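Formimidoylglutamase (Bacillus subtilis, PDB 3M1R) hydrolyses N-formimidoyl-L-glutamate to L-glutamate and formamide in histidine degradation, using two manganese ions per subunit. Local coordinates at residues Q35-P40 and Y88-I93; Q66-S71 and V308-L313. All coordinates share one frame; numbering follows the deposited sequence.

Contact 1 (Q35-P40 and Y88-I93); sequences QDIKGP and YDLGDI
A side-chain contact, made by Tyr-88 and by the apolar pair Ile-37 and Leu-90, joins the loop entering strand 39-45 to neighbouring strand 87-93 in the parallel sheet of the arginase-family alpha/beta fold. The pairing of the strands comes further on, where the Tyr-88 backbone bonds to Leu-42; here Ile-37 and Tyr-88, the closest pair in the backbone, have CA atoms 7.7 Å apart. Ile-37 and Leu-90 meet tip to tip. With CG1 of Ile-37 anti to the carbonyl carbon (chi1 -47°) and the chain extended beyond it, Ile-37 CD1 lies 3.9 Å from Leu-90 CD2, with Leu-90 CD1 almost as near. Nearer solvent, Tyr-88, whose side chain sets out toward the loop, gives up the most surface to it; the carbonyl O of Asp-36 lies obliquely to the ring, 4.3 Å from Tyr-88 CE2. Gln-35 lies beside the phenol end, but its modelled position there is doubtful. Trp-32 and Trp-121 touch both Ile-37 and Leu-90, and Trp-32 also meets the Tyr-88 ring edge-to-face. Further along the strand, Arg-65 forms salt bridges with Asp-89 and Asp-92, and Asp-92 and Ile-93 pair antiparallel with a strand of a neighbouring subunit, extending the sheet across the interface. Asp-89 also makes an Asx turn: its OD1 accepts from Gly-91 N at 3.2 Å, on the anti side and 32° out of the carboxylate plane.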
loop_
_atom_site.group_PDB
_atom_site.type_symbol
_atom_site.label_atom_id
_atom_site.label_comp_id
_atom_site.label_asym_id
_atom_site.label_seq_id
_atom_site.Cartn_x
_atom_site.Cartn_y
_atom_site.Cartn_z
ATOM N N GLN D 35 -3.444 -32.604 27.812
ATOM C CA GLN D 35 -2.308 -33.467 28.170
ATOM C C GLN D 35 -1.114 -32.762 28.828
ATOM O O GLN D 35 -0.983 -31.540 28.762
ATOM C CB GLN D 35 -1.854 -34.307 26.968
ATOM C CG GLN D 35 -1.442 -33.509 25.755
ATOM C CD GLN D 35 -2.495 -33.509 24.660
ATOM O OE1 GLN D 35 -3.505 -32.824 24.759
ATOM N NE2 GLN D 35 -2.252 -34.270 23.604
ATOM N N ASP D 36 -0.247 -33.552 29.455
ATOM C CA ASP D 36 0.850 -33.031 30.272
ATOM C C ASP D 36 1.933 -32.301 29.485
ATOM O O ASP D 36 2.529 -32.853 28.560
ATOM C CB ASP D 36 1.484 -34.150 31.096
ATOM C CG ASP D 36 1.450 -33.860 32.583
ATOM O OD1 ASP D 36 1.720 -32.698 32.970
ATOM O OD2 ASP D 36 1.148 -34.791 33.361
ATOM N N ILE D 37 2.193 -31.061 29.880
ATOM C CA ILE D 37 3.147 -30.221 29.172
ATOM C C ILE D 37 4.551 -30.418 29.707
ATOM O O ILE D 37 4.832 -30.164 30.873
ATOM C CB ILE D 37 2.782 -28.737 29.276
ATOM C CG1 ILE D 37 1.296 -28.538 28.987
ATOM C CG2 ILE D 37 3.627 -27.912 28.318
ATOM C CD1 ILE D 37 0.789 -27.184 29.397
ATOM N N LYS D 38 5.432 -30.877 28.833
ATOM C CA LYS D 38 6.825 -31.056 29.180
ATOM C C LYS D 38 7.630 -30.157 28.258
ATOM O O LYS D 38 7.623 -30.337 27.041
ATOM C CB LYS D 38 7.218 -32.516 28.991
ATOM C CG LYS D 38 6.219 -33.508 29.592
ATOM C CD LYS D 38 6.312 -34.880 28.917
ATOM C CE LYS D 38 5.544 -34.928 27.594
ATOM N NZ LYS D 38 6.023 -33.934 26.580
ATOM N N GLY D 39 8.290 -29.166 28.843
ATOM C CA GLY D 39 9.125 -28.249 28.098
ATOM C C GLY D 39 8.391 -27.084 27.465
ATOM O O GLY D 39 7.343 -26.653 27.934
ATOM N N PRO D 40 8.945 -26.566 26.375
ATOM C CA PRO D 40 8.387 -25.404 25.669
ATOM C C PRO D 40 6.990 -25.679 25.135
ATOM O O PRO D 40 6.703 -26.784 24.661
ATOM C CB PRO D 40 9.347 -25.208 24.498
ATOM C CG PRO D 40 10.602 -25.928 24.894
ATOM C CD PRO D 40 10.178 -27.067 25.754
ATOM N N TYR D 88 3.355 -28.039 21.881
ATOM C CA TYR D 88 1.943 -27.688 22.036
ATOM C C TYR D 88 1.671 -26.203 21.810
ATOM O O TYR D 88 2.487 -25.343 22.120
ATOM C CB TYR D 88 1.383 -28.121 23.397
ATOM C CG TYR D 88 1.166 -29.613 23.521
ATOM C CD1 TYR D 88 0.218 -30.267 22.742
ATOM C CD2 TYR D 88 1.909 -30.367 24.417
ATOM C CE1 TYR D 88 0.024 -31.630 22.851
ATOM C CE2 TYR D 88 1.721 -31.733 24.535
ATOM C CZ TYR D 88 0.780 -32.359 23.753
ATOM O OH TYR D 88 0.604 -33.721 23.874
ATOM N N ASP D 89 0.511 -25.927 21.241
ATOM C CA ASP D 89 -0.022 -24.584 21.194
ATOM C C ASP D 89 -1.180 -24.590 22.178
ATOM O O ASP D 89 -2.228 -25.184 21.919
ATOM C CB ASP D 89 -0.519 -24.258 19.789
ATOM C CG ASP D 89 -0.867 -22.798 19.614
ATOM O OD1 ASP D 89 -1.143 -22.115 20.628
ATOM O OD2 ASP D 89 -0.853 -22.336 18.448
ATOM N N LEU D 90 -0.981 -23.938 23.312
ATOM C CA LEU D 90 -1.963 -23.984 24.389
ATOM C C LEU D 90 -3.245 -23.226 24.048
ATOM O O LEU D 90 -4.310 -23.498 24.620
ATOM C CB LEU D 90 -1.352 -23.448 25.684
ATOM C CG LEU D 90 -0.026 -24.086 26.088
ATOM C CD1 LEU D 90 0.287 -23.725 27.532
ATOM C CD2 LEU D 90 -0.085 -25.592 25.900
ATOM N N GLY D 91 -3.139 -22.288 23.106
ATOM C CA GLY D 91 -4.247 -21.424 22.756
ATOM C C GLY D 91 -3.912 -19.964 23.000
ATOM O O GLY D 91 -2.743 -19.596 23.128
ATOM N N ASP D 92 -4.946 -19.127 23.050
ATOM C CA ASP D 92 -4.790 -17.719 23.366
ATOM C C ASP D 92 -5.478 -17.418 24.702
ATOM O O ASP D 92 -6.551 -17.959 25.012
ATOM C CB ASP D 92 -5.416 -16.851 22.276
ATOM C CG ASP D 92 -4.584 -16.802 20.999
ATOM O OD1 ASP D 92 -3.366 -17.076 21.047
ATOM O OD2 ASP D 92 -5.160 -16.458 19.944
ATOM N N ILE D 93 -4.860 -16.549 25.492
ATOM C CA ILE D 93 -5.497 -16.077 26.695
ATOM C C ILE D 93 -6.600 -15.144 26.300
ATOM O O ILE D 93 -6.394 -14.221 25.511
ATOM C CB ILE D 93 -4.520 -15.364 27.604
ATOM C CG1 ILE D 93 -3.445 -16.351 28.046
ATOM C CG2 ILE D 93 -5.253 -14.802 28.813
ATOM C CD1 ILE D 93 -2.252 -15.707 28.675
#

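Contact 2 (Q66-S71 and V308-L313); sequences QALKHS and VLLHAL
Leu-68, near the C-terminal end of helix 60-69, packs on Leu-309 and Leu-310 of helix 300-318, a buried helix-helix contact in the alpha/beta fold of the arginase family. No hydrogen bond crosses between 66-71 and 308-313, and the contact is van der Waals, mostly leucine on leucine. Leu-68 carries most of it from its side: CG stands anti to the backbone N (chi1 -178°), and this sends Leu-68 CD1 across to Leu-310, where it lies 3.8 Å from CG and 3.9 Å from CD2. The two leucines run alongside each other, pointing in opposite directions. The same Leu-68 CD1 also meets the base of Leu-309, at 4.2 Å from CB. Leu-310 then turns its other methyl to the residues just after helix 60-69, with CD1 3.7 Å from Ser-71 CB. Met-25 covers both Leu-68 and Leu-310, and Phe-194 of a neighbouring subunit adds to the packing on Leu-310. The side-chain hydrogen bonds within 66-71 fold back on the helix end, where Ser-26 and Met-25 also bond to the backbone. Ser-71 OG donates to the carbonyl O of Ala-67 at 2.9 Å, occupying the hydroxyl beside an apolar methyl. Lacking the hydroxyl, an alanine here would probably leave the Ala-67 carbonyl without this donor and the turn after the helix less firmly held. The neighbouring His-70 turns its imidazole edge-on to the last turn, ND1 donating to Gln-66 O at 2.9 Å, with that oxygen only 4° out of the ring plane.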
loop_
_atom_site.group_PDB
_atom_site.type_symbol
_atom_site.label_atom_id
_atom_site.label_comp_id
_atom_site.label_asym_id
_atom_site.label_seq_id
_atom_site.Cartn_x
_atom_site.Cartn_y
_atom_site.Cartn_z
ATOM N N GLN D 66 2.047 -17.965 12.131
ATOM C CA GLN D 66 2.052 -18.293 10.730
ATOM C C GLN D 66 3.487 -18.321 10.214
ATOM O O GLN D 66 3.856 -19.232 9.470
ATOM C CB GLN D 66 1.196 -17.299 9.954
ATOM C CG GLN D 66 0.434 -17.902 8.793
ATOM C CD GLN D 66 -0.247 -16.838 7.934
ATOM O OE1 GLN D 66 -0.349 -15.675 8.328
ATOM N NE2 GLN D 66 -0.713 -17.237 6.755
ATOM N N ALA D 67 4.297 -17.335 10.610
ATOM C CA ALA D 67 5.698 -17.283 10.190
ATOM C C ALA D 67 6.447 -18.486 10.757
ATOM O O ALA D 67 7.274 -19.101 10.075
ATOM C CB ALA D 67 6.367 -16.000 10.643
ATOM N N LEU D 68 6.147 -18.819 12.006
ATOM C CA LEU D 68 6.815 -19.937 12.662
ATOM C C LEU D 68 6.450 -21.249 11.956
ATOM O O LEU D 68 7.323 -21.984 11.540
ATOM C CB LEU D 68 6.462 -19.996 14.152
ATOM C CG LEU D 68 7.159 -21.116 14.938
ATOM C CD1 LEU D 68 8.651 -20.848 14.974
ATOM C CD2 LEU D 68 6.618 -21.208 16.359
ATOM N N LYS D 69 5.159 -21.499 11.764
ATOM C CA LYS D 69 4.717 -22.764 11.170
ATOM C C LYS D 69 5.303 -22.969 9.783
ATOM O O LYS D 69 5.445 -24.105 9.322
ATOM C CB LYS D 69 3.192 -22.854 11.096
ATOM C CG LYS D 69 2.503 -23.139 12.424
ATOM C CD LYS D 69 0.992 -22.968 12.292
ATOM C CE LYS D 69 0.278 -23.406 13.551
ATOM N NZ LYS D 69 -1.183 -23.192 13.381
ATOM N N HIS D 70 5.642 -21.879 9.107
ATOM C CA HIS D 70 6.152 -22.015 7.760
ATOM C C HIS D 70 7.665 -22.128 7.684
ATOM O O HIS D 70 8.207 -22.339 6.611
ATOM C CB HIS D 70 5.583 -20.947 6.817
ATOM C CG HIS D 70 4.171 -21.222 6.393
ATOM N ND1 HIS D 70 3.078 -20.713 7.066
ATOM C CD2 HIS D 70 3.673 -21.970 5.380
ATOM C CE1 HIS D 70 1.970 -21.123 6.474
ATOM N NE2 HIS D 70 2.302 -21.889 5.451
ATOM N N SER D 71 8.336 -22.035 8.826
ATOM C CA SER D 71 9.787 -22.203 8.877
ATOM C C SER D 71 10.146 -23.677 9.007
ATOM O O SER D 71 9.395 -24.459 9.604
ATOM C CB SER D 71 10.382 -21.468 10.082
ATOM O OG SER D 71 10.034 -20.085 10.079
ATOM N N VAL D 308 13.352 -15.541 16.478
ATOM C CA VAL D 308 13.682 -15.470 17.896
ATOM C C VAL D 308 13.197 -16.742 18.608
ATOM O O VAL D 308 13.858 -17.253 19.505
ATOM C CB VAL D 308 13.053 -14.238 18.576
ATOM C CG1 VAL D 308 13.273 -14.292 20.061
ATOM C CG2 VAL D 308 13.599 -12.935 17.978
ATOM N N LEU D 309 12.022 -17.228 18.221
ATOM C CA LEU D 309 11.460 -18.445 18.789
ATOM C C LEU D 309 12.329 -19.659 18.433
ATOM O O LEU D 309 12.704 -20.446 19.303
ATOM C CB LEU D 309 10.028 -18.654 18.290
ATOM C CG LEU D 309 8.907 -18.284 19.266
ATOM C CD1 LEU D 309 9.432 -17.457 20.432
ATOM C CD2 LEU D 309 7.735 -17.591 18.561
ATOM N N LEU D 310 12.654 -19.787 17.152
ATOM C CA LEU D 310 13.533 -20.845 16.680
ATOM C C LEU D 310 14.873 -20.855 17.411
ATOM O O LEU D 310 15.324 -21.913 17.808
ATOM C CB LEU D 310 13.732 -20.760 15.167
ATOM C CG LEU D 310 12.449 -21.080 14.390
ATOM C CD1 LEU D 310 12.586 -20.738 12.916
ATOM C CD2 LEU D 310 12.081 -22.549 14.555
ATOM N N HIS D 311 15.483 -19.686 17.618
ATOM C CA HIS D 311 16.798 -19.620 18.241
ATOM C C HIS D 311 16.744 -19.849 19.749
ATOM O O HIS D 311 17.669 -20.380 20.332
ATOM C CB HIS D 311 17.532 -18.323 17.893
ATOM C CG HIS D 311 18.090 -18.304 16.504
ATOM N ND1 HIS D 311 19.431 -18.485 16.233
ATOM C CD2 HIS D 311 17.487 -18.127 15.300
ATOM C CE1 HIS D 311 19.631 -18.429 14.927
ATOM N NE2 HIS D 311 18.468 -18.204 14.340
ATOM N N ALA D 312 15.643 -19.475 20.375
ATOM C CA ALA D 312 15.450 -19.816 21.768
ATOM C C ALA D 312 15.289 -21.324 21.921
ATOM O O ALA D 312 15.884 -21.930 22.807
ATOM C CB ALA D 312 14.239 -19.074 22.353
ATOM N N LEU D 313 14.470 -21.926 21.068
ATOM C CA LEU D 313 14.265 -23.376 21.100
ATOM C C LEU D 313 15.602 -24.070 20.900
ATOM O O LEU D 313 15.925 -25.037 21.583
ATOM C CB LEU D 313 13.327 -23.802 19.982
ATOM C CG LEU D 313 11.880 -24.265 20.186
ATOM C CD1 LEU D 313 11.381 -24.277 21.621
ATOM C CD2 LEU D 313 10.976 -23.452 19.284
#

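Overall arrangement
Place in the fold sets the chemistry of the two contacts. Contact 1 is partly buried at the outer region of the sheet, where its apolar pair gives way to an exposed loop on one side and to carboxylates and a subunit interface on the other; contact 2 is more central, buried, and without a hydrogen bond across it. The centres of contacts 1 and 2 are about 16 Å apart, and their segments alternate along the chain. They share elements: strand 39-45 leads to helix 60-69, which also reaches 88-93 through Arg-65. They also touch directly, Pro-40 CB resting 3.6 Å from Leu-313 CD1, so helix 300-318 packs on both strand 39-45 and helix 60-69.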